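Local coordinates for esterase family protein (Staphylococcus aureus, PDB 7L0A) that is a serine esterase of the alpha/beta-hydrolase clan that probably hydrolyses S-formylglutathione to formate and glutathione, at residues Y16-I21 with Y100-E105; M23-T28 with M82-H87; D122-G127 with K145-V150; I202-I207 with P232-D237. All blocks are in the same frame, centred on the assembly; numbering follows the deposited sequence.

Interaction 1: residues Y16-I21 with Y100-E105; sequences YHSPTI and YDYILE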
loop_
_atom_site.group_PDB
_atom_site.type_symbol
_atom_site.label_atom_id
_atom_site.label_comp_id
_atom_site.label_asym_id
_atom_site.label_seq_id
_atom_site.Cartn_x
_atom_site.Cartn_y
_atom_site.Cartn_z
ATOM N N TYR B 16 5.108 -0.260 -7.809
ATOM C CA TYR B 16 6.440 0.180 -7.406
ATOM C C TYR B 16 7.451 -0.296 -8.438
ATOM O O TYR B 16 7.188 -1.215 -9.202
ATOM C CB TYR B 16 6.824 -0.315 -5.988
ATOM C CG TYR B 16 7.227 -1.759 -5.881
ATOM C CD1 TYR B 16 6.317 -2.808 -6.108
ATOM C CD2 TYR B 16 8.538 -2.085 -5.625
ATOM C CE1 TYR B 16 6.738 -4.146 -6.032
ATOM C CE2 TYR B 16 8.954 -3.398 -5.569
ATOM C CZ TYR B 16 8.063 -4.420 -5.777
ATOM O OH TYR B 16 8.473 -5.737 -5.723
ATOM N N HIS B 17 8.602 0.368 -8.471
ATOM C CA HIS B 17 9.725 -0.123 -9.267
ATOM C C HIS B 17 10.496 -1.192 -8.491
ATOM O O HIS B 17 10.974 -0.952 -7.385
ATOM C CB HIS B 17 10.664 1.023 -9.638
ATOM C CG HIS B 17 11.787 0.582 -10.511
ATOM N ND1 HIS B 17 12.982 0.120 -10.007
ATOM C CD2 HIS B 17 11.880 0.500 -11.853
ATOM C CE1 HIS B 17 13.777 -0.205 -11.012
ATOM N NE2 HIS B 17 13.127 0.008 -12.142
ATOM N N SER B 18 10.576 -2.389 -9.056
ATOM C CA SER B 18 11.267 -3.510 -8.441
ATOM C C SER B 18 12.745 -3.492 -8.804
ATOM O O SER B 18 13.073 -3.588 -9.990
ATOM C CB SER B 18 10.659 -4.810 -8.923
ATOM O OG SER B 18 11.449 -5.917 -8.580
ATOM N N PRO B 19 13.649 -3.322 -7.821
ATOM C CA PRO B 19 15.098 -3.437 -8.109
ATOM C C PRO B 19 15.479 -4.786 -8.674
ATOM O O PRO B 19 16.376 -4.868 -9.532
ATOM C CB PRO B 19 15.743 -3.200 -6.743
ATOM C CG PRO B 19 14.698 -2.583 -5.874
ATOM C CD PRO B 19 13.342 -2.995 -6.413
ATOM N N THR B 20 14.793 -5.850 -8.248
ATOM C CA THR B 20 15.164 -7.194 -8.676
ATOM C C THR B 20 14.793 -7.440 -10.124
ATOM O O THR B 20 15.624 -7.900 -10.908
ATOM C CB THR B 20 14.498 -8.213 -7.766
ATOM O OG1 THR B 20 14.941 -8.011 -6.428
ATOM C CG2 THR B 20 14.833 -9.632 -8.214
ATOM N N ILE B 21 13.552 -7.119 -10.502
ATOM C CA ILE B 21 13.099 -7.327 -11.875
ATOM C C ILE B 21 13.598 -6.219 -12.773
ATOM O O ILE B 21 13.845 -6.445 -13.959
ATOM C CB ILE B 21 11.556 -7.433 -11.903
ATOM C CG1 ILE B 21 11.117 -8.638 -11.059
ATOM C CG2 ILE B 21 11.052 -7.567 -13.356
ATOM C CD1 ILE B 21 11.542 -9.994 -11.606
ATOM N N TYR B 100 12.428 -16.373 -7.868
ATOM C CA TYR B 100 12.835 -16.641 -6.492
ATOM C C TYR B 100 13.249 -15.355 -5.786
ATOM O O TYR B 100 12.736 -15.030 -4.706
ATOM C CB TYR B 100 13.983 -17.651 -6.484
ATOM C CG TYR B 100 14.546 -18.005 -5.152
ATOM C CD1 TYR B 100 13.956 -18.983 -4.351
ATOM C CD2 TYR B 100 15.690 -17.392 -4.698
ATOM C CE1 TYR B 100 14.529 -19.327 -3.123
ATOM C CE2 TYR B 100 16.234 -17.703 -3.468
ATOM C CZ TYR B 100 15.642 -18.671 -2.690
ATOM O OH TYR B 100 16.204 -18.985 -1.472
ATOM N N ASP B 101 14.136 -14.574 -6.419
ATOM C CA ASP B 101 14.648 -13.364 -5.798
ATOM C C ASP B 101 13.546 -12.326 -5.659
ATOM O O ASP B 101 13.513 -11.567 -4.680
ATOM C CB ASP B 101 15.793 -12.825 -6.629
ATOM C CG ASP B 101 16.789 -13.932 -6.995
ATOM O OD1 ASP B 101 17.597 -14.282 -6.098
ATOM O OD2 ASP B 101 16.721 -14.482 -8.132
ATOM N N TYR B 102 12.671 -12.263 -6.657
ATOM C CA TYR B 102 11.601 -11.272 -6.665
ATOM C C TYR B 102 10.602 -11.516 -5.542
ATOM O O TYR B 102 10.203 -10.570 -4.846
ATOM C CB TYR B 102 10.910 -11.285 -8.028
ATOM C CG TYR B 102 9.607 -10.544 -8.095
ATOM C CD1 TYR B 102 9.527 -9.183 -7.820
ATOM C CD2 TYR B 102 8.426 -11.228 -8.377
ATOM C CE1 TYR B 102 8.304 -8.521 -7.882
ATOM C CE2 TYR B 102 7.206 -10.573 -8.418
ATOM C CZ TYR B 102 7.170 -9.230 -8.169
ATOM O OH TYR B 102 5.943 -8.565 -8.220
ATOM N N ILE B 103 10.160 -12.764 -5.358
ATOM C CA ILE B 103 9.221 -13.023 -4.281
ATOM C C ILE B 103 9.860 -12.696 -2.927
ATOM O O ILE B 103 9.197 -12.154 -2.030
ATOM C CB ILE B 103 8.693 -14.469 -4.332
ATOM C CG1 ILE B 103 7.872 -14.711 -5.596
ATOM C CG2 ILE B 103 7.769 -14.737 -3.127
ATOM C CD1 ILE B 103 6.725 -13.760 -5.781
ATOM N N LEU B 104 11.161 -12.941 -2.776
ATOM C CA LEU B 104 11.821 -12.607 -1.516
ATOM C C LEU B 104 11.946 -11.095 -1.352
ATOM O O LEU B 104 11.883 -10.587 -0.230
ATOM C CB LEU B 104 13.171 -13.306 -1.426
ATOM C CG LEU B 104 13.026 -14.817 -1.272
ATOM C CD1 LEU B 104 14.398 -15.456 -1.313
ATOM C CD2 LEU B 104 12.326 -15.219 0.009
ATOM N N GLU B 105 12.109 -10.361 -2.453
ATOM C CA GLU B 105 12.071 -8.905 -2.397
ATOM C C GLU B 105 10.705 -8.418 -1.933
ATOM O O GLU B 105 10.620 -7.522 -1.081
ATOM C CB GLU B 105 12.408 -8.324 -3.768
ATOM C CG GLU B 105 12.065 -6.824 -3.870
ATOM C CD GLU B 105 12.170 -6.297 -5.280
ATOM O OE1 GLU B 105 11.141 -6.014 -5.869
ATOM O OE2 GLU B 105 13.319 -6.257 -5.828
#
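Both carboxylate oxygens of E105 are gripped by groups from residues 16-21. OE1 accepts two hydroxyls: Y16 OH donates to the anti lone pair of E105 OE1, at 2.7 Å, while S18 OG, also 2.7 Å from E105 OE1, comes in on the syn side. The phenol ring of Y16 meets OE1 at its edge, and the ring and carboxylate planes are 73° apart. E105 OE2 takes the backbone N of T20 at 2.9 Å on its syn lone pair; T20 OG1 is also modelled 2.5 Å from E105 OE2, a very short contact to be read with caution. The three sound donors already fix the rotation of the carboxylate and probably favour its ionised form. E105 gets there by an extended chain with CG anti to the backbone N (chi1 166°), reaching from helix 99-113 to the turn that follows strand 9-17, an outermost strand of the chain's alpha/beta-hydrolase sheet. That turn is braced by an ST motif, in which I21 N donates to S18 OG at 3.1 Å and 174° at the hydrogen. At D101, one helical turn before E105, T20 CG2 rests 3.7 Å from D101 CB. I21 CG1 packs obliquely on the Y102 ring, 3.6 Å from Y102 CD1. The hydroxyl of Y102 is hydrogen-bonded to the backbone O of N84, and F38 of the second subunit packs against E105.

Interaction 2: residues M23-T28 with M82-H87; sequences MHQNLT and MPNVDH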
loop_
_atom_site.group_PDB
_atom_site.type_symbol
_atom_site.label_atom_id
_atom_site.label_comp_id
_atom_site.label_asym_id
_atom_site.label_seq_id
_atom_site.Cartn_x
_atom_site.Cartn_y
_atom_site.Cartn_z
ATOM N N MET B 23 11.813 -3.432 -13.375
ATOM C CA MET B 23 10.691 -2.722 -13.968
ATOM C C MET B 23 9.593 -2.609 -12.925
ATOM O O MET B 23 9.717 -3.122 -11.804
ATOM C CB MET B 23 10.162 -3.402 -15.229
ATOM C CG MET B 23 9.852 -4.844 -15.082
ATOM S SD MET B 23 9.405 -5.551 -16.693
ATOM C CE MET B 23 7.801 -4.779 -16.884
ATOM N N HIS B 24 8.520 -1.918 -13.290
ATOM C CA HIS B 24 7.425 -1.733 -12.356
ATOM C C HIS B 24 6.626 -3.015 -12.190
ATOM O O HIS B 24 6.478 -3.820 -13.124
ATOM C CB HIS B 24 6.538 -0.617 -12.850
ATOM C CG HIS B 24 7.225 0.707 -12.926
ATOM N ND1 HIS B 24 7.658 1.238 -14.116
ATOM C CD2 HIS B 24 7.579 1.588 -11.960
ATOM C CE1 HIS B 24 8.207 2.408 -13.890
ATOM N NE2 HIS B 24 8.201 2.638 -12.586
ATOM N N GLN B 25 6.125 -3.197 -10.963
ATOM C CA GLN B 25 5.337 -4.348 -10.572
ATOM C C GLN B 25 4.184 -3.876 -9.710
ATOM O O GLN B 25 4.326 -2.913 -8.948
ATOM C CB GLN B 25 6.135 -5.380 -9.786
ATOM C CG GLN B 25 7.199 -6.087 -10.591
ATOM C CD GLN B 25 6.628 -6.933 -11.699
ATOM O OE1 GLN B 25 5.850 -7.849 -11.469
ATOM N NE2 GLN B 25 7.025 -6.634 -12.933
ATOM N N ASN B 26 3.058 -4.563 -9.836
ATOM C CA ASN B 26 1.892 -4.295 -8.997
ATOM C C ASN B 26 1.759 -5.345 -7.904
ATOM O O ASN B 26 2.021 -6.536 -8.127
ATOM C CB ASN B 26 0.602 -4.267 -9.822
ATOM C CG ASN B 26 0.531 -3.092 -10.736
ATOM O OD1 ASN B 26 0.775 -1.979 -10.322
ATOM N ND2 ASN B 26 0.172 -3.319 -11.986
ATOM N N LEU B 27 1.315 -4.891 -6.732
ATOM C CA LEU B 27 1.032 -5.734 -5.592
ATOM C C LEU B 27 -0.375 -5.409 -5.096
ATOM O O LEU B 27 -0.795 -4.253 -5.089
ATOM C CB LEU B 27 1.967 -5.522 -4.385
ATOM C CG LEU B 27 3.450 -5.449 -4.545
ATOM C CD1 LEU B 27 4.073 -5.070 -3.188
ATOM C CD2 LEU B 27 4.018 -6.805 -5.011
ATOM N N THR B 28 -1.082 -6.425 -4.624
ATOM C CA THR B 28 -2.299 -6.244 -3.828
ATOM C C THR B 28 -1.983 -6.665 -2.396
ATOM O O THR B 28 -1.412 -7.737 -2.164
ATOM C CB THR B 28 -3.478 -7.054 -4.369
ATOM O OG1 THR B 28 -3.706 -6.703 -5.737
ATOM C CG2 THR B 28 -4.765 -6.784 -3.536
ATOM N N MET B 82 -0.369 -10.330 -2.322
ATOM C CA MET B 82 -0.578 -10.959 -3.620
ATOM C C MET B 82 0.253 -10.214 -4.656
ATOM O O MET B 82 -0.229 -9.249 -5.264
ATOM C CB MET B 82 -2.083 -10.941 -3.959
ATOM C CG MET B 82 -2.887 -11.951 -3.116
ATOM S SD MET B 82 -4.664 -11.589 -2.903
ATOM C CE MET B 82 -4.580 -10.251 -1.749
ATOM N N PRO B 83 1.471 -10.656 -4.936
ATOM C CA PRO B 83 2.270 -9.979 -5.955
ATOM C C PRO B 83 1.906 -10.405 -7.357
ATOM O O PRO B 83 1.523 -11.553 -7.610
ATOM C CB PRO B 83 3.710 -10.427 -5.647
ATOM C CG PRO B 83 3.545 -11.759 -4.997
ATOM C CD PRO B 83 2.243 -11.670 -4.195
ATOM N N ASN B 84 2.072 -9.468 -8.292
ATOM C CA ASN B 84 2.048 -9.846 -9.696
ATOM C C ASN B 84 3.312 -10.629 -10.050
ATOM O O ASN B 84 4.418 -10.264 -9.657
ATOM C CB ASN B 84 1.988 -8.627 -10.600
ATOM C CG ASN B 84 1.992 -8.992 -12.059
ATOM O OD1 ASN B 84 1.008 -9.513 -12.585
ATOM N ND2 ASN B 84 3.133 -8.773 -12.725
ATOM N N VAL B 85 3.137 -11.702 -10.815
ATOM C CA VAL B 85 4.257 -12.509 -11.290
ATOM C C VAL B 85 4.222 -12.539 -12.817
ATOM O O VAL B 85 3.238 -12.996 -13.419
ATOM C CB VAL B 85 4.222 -13.927 -10.692
ATOM C CG1 VAL B 85 5.389 -14.730 -11.207
ATOM C CG2 VAL B 85 4.183 -13.862 -9.196
ATOM N N ASP B 86 5.242 -11.968 -13.435
ATOM C CA ASP B 86 5.352 -11.998 -14.891
ATOM C C ASP B 86 5.905 -13.348 -15.348
ATOM O O ASP B 86 6.742 -13.953 -14.666
ATOM C CB ASP B 86 6.285 -10.903 -15.400
ATOM C CG ASP B 86 5.688 -9.517 -15.274
ATOM O OD1 ASP B 86 4.438 -9.394 -15.336
ATOM O OD2 ASP B 86 6.472 -8.555 -15.124
ATOM N N HIS B 87 5.440 -13.818 -16.512
ATOM C CA HIS B 87 5.947 -15.088 -17.039
ATOM C C HIS B 87 7.464 -15.108 -17.125
ATOM O O HIS B 87 8.097 -16.130 -16.845
ATOM C CB HIS B 87 5.373 -15.364 -18.428
ATOM C CG HIS B 87 3.920 -15.716 -18.414
ATOM N ND1 HIS B 87 3.318 -16.368 -19.462
ATOM C CD2 HIS B 87 2.958 -15.520 -17.482
ATOM C CE1 HIS B 87 2.040 -16.560 -19.177
ATOM N NE2 HIS B 87 1.805 -16.072 -17.974
HETATM O O HOH W 1 7.322 -10.541 -11.743
#
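Q25 OE1 lies in the plane of the N84 amide, whereas N84 ND2 stands tilted from the carbonyl plane of Q25; the two amide planes are 31° apart. The carboxylate of D86 is almost perpendicular to the Q25 amide, at 83°. The three continue, in side chains, an antiparallel pairing of strands 24-32 and 79-83 in the alpha/beta-hydrolase sheet. N84 ND2 donates to Q25 OE1 at 3.1 Å. Q25 NE2 donates to D86 OD2 at 3.0 Å; that oxygen lies in the Q25 amide plane but is met from above the carboxylate. The bend of Q25 at chi2 (-65°) turns its amide to these partners. N84 ND2 also donates to D86 OD1, and a water connects Q25 OE1 with D86 N. The backbones pair toward the end of strand 79-83: T28 and M82 form a hydrogen-bonded pair, with M82 N 2.8 Å from T28 O, and N84 N donates to N26 O at 2.9 Å. Between these bonds L27 and P83 make a non-hydrogen-bonded pair, where L27 CD2 lies 3.7 Å from P83 CB.

Interaction 3: residues D122-G127 with K145-V150; sequences DNFIAG and KFAKAV
Strands 123-128 and 148-152 are the two parallel strands of a beta-alpha-beta unit whose connecting helix is 130-141. Their short segments run 11° apart, with axes 4.7 Å from each other at closest approach. Backbone bonds hold the register: V150 N donates to I125 O at 2.9 Å, and G127 N to V150 O at 3.3 Å. Before the second strand starts, A147 N reaches N123 O at 2.9 Å. I125 lies over one face of the F146 ring in a CH-pi contact, its CB 4.0 Å from the ring centroid and 16° off the normal; K145 CG covers the opposite face. I125 CG2 fills the angle between F146 and A149, 3.8 Å from A149 CB. Toward helix 244-259, F124 and K148 run side by side, F124 CD1 being 3.8 Å from K148 CB, and K148 NZ is hydrogen-bonded to the backbone O of M258. Strand 123-128 leads from G127 to S129, the predicted nucleophile, consistent with the GxSxG nucleophile elbow of alpha/beta-hydrolases.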
loop_
_atom_site.group_PDB
_atom_site.type_symbol
_atom_site.label_atom_id
_atom_site.label_comp_id
_atom_site.label_asym_id
_atom_site.label_seq_id
_atom_site.Cartn_x
_atom_site.Cartn_y
_atom_site.Cartn_z
ATOM N N ASP B 122 4.292 -16.604 12.419
ATOM C CA ASP B 122 3.230 -15.736 11.927
ATOM C C ASP B 122 3.246 -15.566 10.414
ATOM O O ASP B 122 2.513 -14.731 9.887
ATOM C CB ASP B 122 3.322 -14.345 12.574
ATOM C CG ASP B 122 3.111 -14.351 14.067
ATOM O OD1 ASP B 122 2.311 -15.169 14.594
ATOM O OD2 ASP B 122 3.752 -13.505 14.735
ATOM N N ASN B 123 4.072 -16.319 9.692
ATOM C CA ASN B 123 4.213 -16.148 8.257
ATOM C C ASN B 123 3.967 -17.444 7.500
ATOM O O ASN B 123 4.548 -18.493 7.837
ATOM C CB ASN B 123 5.609 -15.612 7.917
ATOM C CG ASN B 123 5.713 -14.115 8.117
ATOM O OD1 ASN B 123 5.322 -13.338 7.231
ATOM N ND2 ASN B 123 6.178 -13.706 9.276
ATOM N N PHE B 124 3.135 -17.339 6.467
ATOM C CA PHE B 124 2.655 -18.477 5.697
ATOM C C PHE B 124 2.830 -18.183 4.217
ATOM O O PHE B 124 2.967 -17.039 3.807
ATOM C CB PHE B 124 1.181 -18.771 6.037
ATOM C CG PHE B 124 0.855 -18.626 7.506
ATOM C CD1 PHE B 124 1.524 -19.384 8.453
ATOM C CD2 PHE B 124 -0.090 -17.703 7.928
ATOM C CE1 PHE B 124 1.238 -19.245 9.813
ATOM C CE2 PHE B 124 -0.375 -17.570 9.293
ATOM C CZ PHE B 124 0.290 -18.342 10.215
ATOM N N ILE B 125 2.834 -19.235 3.406
ATOM C CA ILE B 125 2.948 -19.084 1.960
ATOM C C ILE B 125 2.045 -20.123 1.309
ATOM O O ILE B 125 1.830 -21.228 1.826
ATOM C CB ILE B 125 4.436 -19.178 1.518
ATOM C CG1 ILE B 125 4.540 -18.817 0.035
ATOM C CG2 ILE B 125 5.081 -20.509 1.888
ATOM C CD1 ILE B 125 5.950 -18.425 -0.411
ATOM N N ALA B 126 1.439 -19.720 0.197
ATOM C CA ALA B 126 0.503 -20.579 -0.510
ATOM C C ALA B 126 0.429 -20.146 -1.954
ATOM O O ALA B 126 0.785 -19.012 -2.299
ATOM C CB ALA B 126 -0.902 -20.526 0.108
ATOM N N GLY B 127 -0.083 -21.033 -2.802
ATOM C CA GLY B 127 -0.276 -20.687 -4.196
ATOM C C GLY B 127 -0.700 -21.882 -5.000
ATOM O O GLY B 127 -0.563 -23.033 -4.564
ATOM N N LYS B 145 11.737 -19.176 7.280
ATOM C CA LYS B 145 10.940 -17.973 7.108
ATOM C C LYS B 145 9.445 -18.225 7.249
ATOM O O LYS B 145 8.720 -17.345 7.723
ATOM C CB LYS B 145 11.237 -17.385 5.721
ATOM C CG LYS B 145 10.770 -15.979 5.441
ATOM C CD LYS B 145 11.453 -15.447 4.161
ATOM C CE LYS B 145 12.379 -14.252 4.443
ATOM N NZ LYS B 145 13.818 -14.532 4.324
ATOM N N PHE B 146 8.973 -19.400 6.877
ATOM C CA PHE B 146 7.547 -19.692 6.842
ATOM C C PHE B 146 7.246 -20.884 7.737
ATOM O O PHE B 146 7.895 -21.928 7.628
ATOM C CB PHE B 146 7.075 -20.002 5.427
ATOM C CG PHE B 146 7.335 -18.897 4.449
ATOM C CD1 PHE B 146 6.525 -17.779 4.422
ATOM C CD2 PHE B 146 8.396 -18.977 3.565
ATOM C CE1 PHE B 146 6.764 -16.769 3.536
ATOM C CE2 PHE B 146 8.649 -17.967 2.664
ATOM C CZ PHE B 146 7.811 -16.855 2.638
ATOM N N ALA B 147 6.238 -20.735 8.596
ATOM C CA ALA B 147 5.860 -21.819 9.487
ATOM C C ALA B 147 4.999 -22.855 8.784
ATOM O O ALA B 147 4.982 -24.030 9.197
ATOM C CB ALA B 147 5.097 -21.274 10.688
ATOM N N LYS B 148 4.272 -22.434 7.762
ATOM C CA LYS B 148 3.282 -23.269 7.096
ATOM C C LYS B 148 3.280 -22.902 5.619
ATOM O O LYS B 148 3.444 -21.727 5.270
ATOM C CB LYS B 148 1.882 -23.092 7.666
ATOM C CG LYS B 148 1.808 -23.398 9.155
ATOM C CD LYS B 148 0.396 -23.220 9.678
ATOM C CE LYS B 148 0.383 -23.321 11.193
ATOM N NZ LYS B 148 -0.985 -23.566 11.721
ATOM N N ALA B 149 3.065 -23.902 4.764
ATOM C CA ALA B 149 3.055 -23.754 3.309
ATOM C C ALA B 149 1.929 -24.603 2.743
ATOM O O ALA B 149 1.752 -25.756 3.163
ATOM C CB ALA B 149 4.415 -24.203 2.715
ATOM N N VAL B 150 1.192 -24.052 1.786
ATOM C CA VAL B 150 0.021 -24.693 1.208
ATOM C C VAL B 150 0.117 -24.679 -0.317
ATOM O O VAL B 150 -0.365 -23.756 -0.998
ATOM C CB VAL B 150 -1.277 -23.995 1.660
ATOM C CG1 VAL B 150 -2.482 -24.726 1.106
ATOM C CG2 VAL B 150 -1.366 -23.915 3.179
#

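Interaction 4: residues I202-I207 with P232-D237; sequences IPKLLI and PYQFED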
loop_
_atom_site.group_PDB
_atom_site.type_symbol
_atom_site.label_atom_id
_atom_site.label_comp_id
_atom_site.label_asym_id
_atom_site.label_seq_id
_atom_site.Cartn_x
_atom_site.Cartn_y
_atom_site.Cartn_z
ATOM N N ILE B 202 11.464 -27.599 7.609
ATOM C CA ILE B 202 10.446 -27.653 6.561
ATOM C C ILE B 202 9.145 -27.165 7.171
ATOM O O ILE B 202 8.752 -27.660 8.239
ATOM C CB ILE B 202 10.269 -29.073 5.990
ATOM C CG1 ILE B 202 11.598 -29.583 5.401
ATOM C CG2 ILE B 202 9.169 -29.102 4.915
ATOM C CD1 ILE B 202 11.504 -30.964 4.787
ATOM N N PRO B 203 8.470 -26.210 6.553
ATOM C CA PRO B 203 7.185 -25.742 7.101
ATOM C C PRO B 203 6.184 -26.887 7.188
ATOM O O PRO B 203 6.243 -27.863 6.445
ATOM C CB PRO B 203 6.722 -24.685 6.101
ATOM C CG PRO B 203 7.975 -24.273 5.344
ATOM C CD PRO B 203 8.849 -25.496 5.314
ATOM N N LYS B 204 5.214 -26.741 8.096
ATOM C CA LYS B 204 4.069 -27.644 8.061
ATOM C C LYS B 204 3.389 -27.516 6.695
ATOM O O LYS B 204 3.156 -26.406 6.201
ATOM C CB LYS B 204 3.104 -27.315 9.195
ATOM C CG LYS B 204 2.186 -28.454 9.606
ATOM C CD LYS B 204 1.456 -28.138 10.911
ATOM C CE LYS B 204 0.322 -29.124 11.150
ATOM N NZ LYS B 204 -0.438 -28.824 12.388
ATOM N N LEU B 205 3.082 -28.659 6.076
ATOM C CA LEU B 205 2.562 -28.712 4.720
ATOM C C LEU B 205 1.104 -29.141 4.685
ATOM O O LEU B 205 0.736 -30.182 5.258
ATOM C CB LEU B 205 3.388 -29.691 3.886
ATOM C CG LEU B 205 4.830 -29.308 3.617
ATOM C CD1 LEU B 205 5.535 -30.502 2.958
ATOM C CD2 LEU B 205 4.904 -28.087 2.727
ATOM N N LEU B 206 0.283 -28.350 3.984
ATOM C CA LEU B 206 -1.073 -28.736 3.605
ATOM C C LEU B 206 -1.103 -28.704 2.084
ATOM O O LEU B 206 -0.960 -27.635 1.479
ATOM C CB LEU B 206 -2.122 -27.807 4.221
ATOM C CG LEU B 206 -3.522 -28.046 3.681
ATOM C CD1 LEU B 206 -4.041 -29.412 4.010
ATOM C CD2 LEU B 206 -4.445 -26.949 4.228
ATOM N N ILE B 207 -1.227 -29.877 1.466
ATOM C CA ILE B 207 -1.212 -30.005 0.014
ATOM C C ILE B 207 -2.610 -30.364 -0.441
ATOM O O ILE B 207 -3.222 -31.287 0.097
ATOM C CB ILE B 207 -0.179 -31.062 -0.438
ATOM C CG1 ILE B 207 1.207 -30.655 0.061
ATOM C CG2 ILE B 207 -0.240 -31.266 -1.937
ATOM C CD1 ILE B 207 2.270 -31.728 -0.107
ATOM N N PRO B 232 6.529 -34.925 7.026
ATOM C CA PRO B 232 5.110 -34.846 7.394
ATOM C C PRO B 232 4.331 -33.911 6.486
ATOM O O PRO B 232 4.849 -32.912 5.976
ATOM C CB PRO B 232 5.150 -34.357 8.847
ATOM C CG PRO B 232 6.439 -33.695 9.022
ATOM C CD PRO B 232 7.425 -34.364 8.061
ATOM N N TYR B 233 3.062 -34.266 6.266
ATOM C CA TYR B 233 2.182 -33.407 5.505
ATOM C C TYR B 233 0.741 -33.811 5.768
ATOM O O TYR B 233 0.469 -34.906 6.279
ATOM C CB TYR B 233 2.456 -33.494 3.998
ATOM C CG TYR B 233 2.129 -34.878 3.473
ATOM C CD1 TYR B 233 3.051 -35.905 3.563
ATOM C CD2 TYR B 233 0.887 -35.166 2.909
ATOM C CE1 TYR B 233 2.748 -37.157 3.120
ATOM C CE2 TYR B 233 0.593 -36.430 2.456
ATOM C CZ TYR B 233 1.537 -37.430 2.569
ATOM O OH TYR B 233 1.264 -38.718 2.116
ATOM N N GLN B 234 -0.166 -32.918 5.401
ATOM C CA GLN B 234 -1.581 -33.226 5.258
ATOM C C GLN B 234 -1.954 -33.066 3.799
ATOM O O GLN B 234 -1.532 -32.100 3.152
ATOM C CB GLN B 234 -2.446 -32.300 6.108
ATOM C CG GLN B 234 -2.270 -32.549 7.579
ATOM C CD GLN B 234 -2.943 -31.495 8.413
ATOM O OE1 GLN B 234 -2.272 -30.701 9.074
ATOM N NE2 GLN B 234 -4.270 -31.462 8.377
ATOM N N PHE B 235 -2.734 -34.008 3.279
ATOM C CA PHE B 235 -3.252 -33.913 1.921
ATOM C C PHE B 235 -4.769 -33.949 1.924
ATOM O O PHE B 235 -5.371 -34.824 2.550
ATOM C CB PHE B 235 -2.737 -35.052 1.054
ATOM C CG PHE B 235 -3.218 -35.007 -0.363
ATOM C CD1 PHE B 235 -2.687 -34.102 -1.249
ATOM C CD2 PHE B 235 -4.165 -35.898 -0.820
ATOM C CE1 PHE B 235 -3.105 -34.064 -2.582
ATOM C CE2 PHE B 235 -4.570 -35.880 -2.149
ATOM C CZ PHE B 235 -4.039 -34.963 -3.026
ATOM N N GLU B 236 -5.383 -33.012 1.207
ATOM C CA GLU B 236 -6.842 -32.930 1.120
ATOM C C GLU B 236 -7.221 -32.864 -0.349
ATOM O O GLU B 236 -6.679 -32.050 -1.103
ATOM C CB GLU B 236 -7.358 -31.743 1.923
ATOM C CG GLU B 236 -7.184 -32.003 3.415
ATOM C CD GLU B 236 -7.631 -30.890 4.329
ATOM O OE1 GLU B 236 -8.443 -30.041 3.910
ATOM O OE2 GLU B 236 -7.170 -30.886 5.491
ATOM N N ASP B 237 -8.076 -33.783 -0.767
ATOM C CA ASP B 237 -8.585 -33.785 -2.122
ATOM C C ASP B 237 -10.094 -33.882 -2.055
ATOM O O ASP B 237 -10.702 -33.921 -0.979
ATOM C CB ASP B 237 -7.961 -34.908 -2.965
ATOM C CG ASP B 237 -8.246 -36.299 -2.418
ATOM O OD1 ASP B 237 -9.034 -36.419 -1.455
ATOM O OD2 ASP B 237 -7.667 -37.266 -2.967
HETATM O O HOH W 2 0.467 -30.542 8.116
HETATM O O HOH W 3 3.908 -31.100 7.676
#
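I207 and F235 cross at about a right angle, and I207 CG2 meets the edge of the phenyl ring in its plane, 3.8 Å from F235 CD1. A chi1 of -179° sets CG of F235 opposite the residue's own backbone N, and CD1 of F235 then lies 3.2 Å from I207 O. L205 and Y233 touch through their beta carbons, L205 CB to Y233 CB 3.9 Å, while the tyrosine ring leads away to S227, where Y233 OH and S227 OG are hydrogen-bonded. L206 and Q234 point to the other face of the sheet. L206 CD1 packs against Q234 CB at 3.9 Å, and the L206 side chain runs at a slant to that of E236, its CD1 3.8 Å from E236 OE2; E236 OE1 has a salt bridge with R253. The strand segments are parallel within 15°, held by I207 N to Q234 O at 2.8 Å, Q234 N to L205 O at 2.9 Å and E236 N to I207 O. A water donates to both L205 O and Q234 OE1, which is also hydrogen-bonded to W257 NE1. In this beta-alpha-beta unit, helix 216-228 packs on I207, Y233 and F235, while W257 of helix 244-259 covers L206 on the other face; strand 234-238 is one of the two outermost strands within this chain, and strand 148-152 flanks 204-210 on its other side.

In the fold
All four contacts reach one mixed sheet. Interactions 1 and 2 lie together toward one end, centres about 9 Å apart, and touch through the Y102 to N84 link and where Q25 N approaches Y16 O at 2.9 Å. Interactions 3 and 4, with centres about 11 Å apart, join through neighbouring strands, A149 N being 2.9 Å from K204 O. Interactions 1 and 4 lie on opposite sides of the chain's centre, about 28 Å between centres. The predicted charge relay falls nearest the second pair: the side chain of S129 is about 8 Å from G127 of interaction 3, and that of D213 about 9 Å from F235 of interaction 4, whereas interactions 1 and 2 lie away from it.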